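Local coordinates for protein thiazoline oxidase/subtilisin-like protease (Prochloron didemni, PDB 4H6X) that probably acts as a subtilisin-like protease in patellamide maturation, belonging to a family of transamidating enzymes that produce cyanobactins, at residues 304-309 with 333-338. Residues are numbered along the deposited sequence; the frame is centred on the assembly and turned at random.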
loop_
_atom_site.group_PDB
_atom_site.type_symbol
_atom_site.label_atom_id
_atom_site.label_comp_id
_atom_site.label_asym_id
_atom_site.label_seq_id
_atom_site.Cartn_x
_atom_site.Cartn_y
_atom_site.Cartn_z
ATOM N N ARG A 304 5.890 -4.468 -13.514
ATOM C CA ARG A 304 6.422 -5.434 -12.555
ATOM C C ARG A 304 7.832 -5.891 -12.930
ATOM O O ARG A 304 8.729 -5.913 -12.086
ATOM C CB ARG A 304 5.481 -6.648 -12.421
ATOM C CG ARG A 304 5.797 -7.566 -11.244
ATOM C CD ARG A 304 4.895 -8.803 -11.231
ATOM N NE ARG A 304 5.370 -9.767 -12.213
ATOM C CZ ARG A 304 6.205 -10.773 -11.953
ATOM N NH1 ARG A 304 6.648 -10.997 -10.720
ATOM N NH2 ARG A 304 6.594 -11.562 -12.944
ATOM N N THR A 305 8.029 -6.260 -14.190
ATOM C CA THR A 305 9.324 -6.817 -14.601
ATOM C C THR A 305 10.401 -5.728 -14.636
ATOM O O THR A 305 11.539 -5.976 -14.241
ATOM C CB THR A 305 9.240 -7.556 -15.964
ATOM O OG1 THR A 305 8.553 -6.735 -16.913
ATOM C CG2 THR A 305 8.481 -8.852 -15.815
ATOM N N ALA A 306 10.031 -4.526 -15.084
ATOM C CA ALA A 306 10.947 -3.377 -15.066
ATOM C C ALA A 306 11.475 -3.096 -13.665
ATOM O O ALA A 306 12.675 -2.852 -13.502
ATOM C CB ALA A 306 10.302 -2.125 -15.637
ATOM N N LEU A 307 10.583 -3.142 -12.667
ATOM C CA LEU A 307 10.971 -2.972 -11.272
ATOM C C LEU A 307 11.869 -4.099 -10.779
ATOM O O LEU A 307 12.890 -3.844 -10.125
ATOM C CB LEU A 307 9.742 -2.814 -10.350
ATOM C CG LEU A 307 8.934 -1.525 -10.507
ATOM C CD1 LEU A 307 7.590 -1.625 -9.794
ATOM C CD2 LEU A 307 9.743 -0.316 -10.036
ATOM N N LEU A 308 11.510 -5.343 -11.088
ATOM C CA LEU A 308 12.328 -6.465 -10.620
ATOM C C LEU A 308 13.704 -6.541 -11.306
ATOM O O LEU A 308 14.714 -6.752 -10.632
ATOM C CB LEU A 308 11.580 -7.801 -10.731
ATOM C CG LEU A 308 10.332 -7.948 -9.839
ATOM C CD1 LEU A 308 9.522 -9.148 -10.299
ATOM C CD2 LEU A 308 10.695 -8.077 -8.359
ATOM N N LYS A 309 13.728 -6.361 -12.628
ATOM C CA LYS A 309 14.969 -6.443 -13.415
ATOM C C LYS A 309 15.990 -5.378 -13.048
ATOM O O LYS A 309 17.190 -5.611 -13.145
ATOM C CB LYS A 309 14.665 -6.345 -14.921
ATOM C CG LYS A 309 14.068 -7.618 -15.508
ATOM C CD LYS A 309 15.012 -8.807 -15.356
ATOM C CE LYS A 309 14.801 -9.821 -16.478
ATOM N NZ LYS A 309 15.682 -11.011 -16.321
ATOM N N PRO A 333 14.927 5.059 -11.137
ATOM C CA PRO A 333 15.591 5.519 -12.381
ATOM C C PRO A 333 15.829 4.383 -13.391
ATOM O O PRO A 333 15.548 4.540 -14.586
ATOM C CB PRO A 333 16.936 6.087 -11.871
ATOM C CG PRO A 333 16.676 6.448 -10.440
ATOM C CD PRO A 333 15.731 5.376 -9.939
ATOM N N GLY A 334 16.326 3.244 -12.921
ATOM C CA GLY A 334 16.510 2.079 -13.808
ATOM C C GLY A 334 15.213 1.588 -14.448
ATOM O O GLY A 334 15.179 1.242 -15.638
ATOM N N ALA A 335 14.132 1.560 -13.661
ATOM C CA ALA A 335 12.832 1.096 -14.143
ATOM C C ALA A 335 12.222 2.070 -15.156
ATOM O O ALA A 335 11.567 1.656 -16.118
ATOM C CB ALA A 335 11.878 0.862 -12.972
ATOM N N MET A 336 12.468 3.363 -14.949
ATOM C CA MET A 336 12.027 4.385 -15.896
ATOM C C MET A 336 12.735 4.209 -17.237
ATOM O O MET A 336 12.116 4.278 -18.295
ATOM C CB MET A 336 12.330 5.779 -15.358
ATOM C CG MET A 336 11.583 6.135 -14.090
ATOM S SD MET A 336 9.970 6.789 -14.493
ATOM C CE MET A 336 10.380 8.495 -14.830
ATOM N N LYS A 337 14.042 3.992 -17.180
ATOM C CA LYS A 337 14.815 3.759 -18.396
ATOM C C LYS A 337 14.255 2.554 -19.161
ATOM O O LYS A 337 14.093 2.616 -20.376
ATOM C CB LYS A 337 16.297 3.578 -18.064
ATOM C CG LYS A 337 17.214 3.811 -19.255
ATOM C CD LYS A 337 18.420 4.658 -18.872
ATOM C CE LYS A 337 19.371 3.930 -17.930
ATOM N NZ LYS A 337 20.030 4.880 -16.981
ATOM N N VAL A 338 13.921 1.479 -18.450
ATOM C CA VAL A 338 13.365 0.278 -19.091
ATOM C C VAL A 338 12.003 0.568 -19.720
ATOM O O VAL A 338 11.732 0.152 -20.839
ATOM C CB VAL A 338 13.259 -0.920 -18.108
ATOM C CG1 VAL A 338 12.350 -2.015 -18.663
ATOM C CG2 VAL A 338 14.640 -1.497 -17.800
#
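Small apolar side chains pack two short helices against each other here, Ala306 facing Ala335 and Val338 in the C-terminal part of the chain; the centre of the contact lies about 19 Å from the centre of the chain. No hydrogen bond links the two segments, whose contact buries 173 Å² in all. How closely helices can approach depends on the bulk of the residues between them, and alanines at the crossing illustrate the point: the segment axes come within 8.3 Å, with their N-to-C directions 134° apart, nearer antiparallel than parallel. Ala306 CA lies 4.9 Å from Ala335 CA. The two methyls do not meet squarely, since Ala335 CB is nearer to the backbone, 3.8 Å from Ala306 O. The same carbonyl oxygen accepts a hydrogen bond from the hydroxyl of Thr310, just past the end of the helix.

In the subtilase fold, a parallel sheet flanked by helices, the pair sits beside the long helix 273-293, the helix which in subtilases carries the catalytic serine at its N-terminal end. Leu307 joins all three helices. Its CB points away from 333-338, yet with CG anti to the carbonyl carbon (chi1 -68°) the chain extends until CD2 reaches Ala335 CB at 3.8 Å, while the same side chain touches Ser284 and Leu287 of the long helix. One turn on from Ala335, Val338 sets its CG1 branch 3.7 Å from Ala306 CB, so that the Ala306 methyl lies against Val338 and, more loosely, against Ala335 CB. Val338 also borders Thr310 and Pro343.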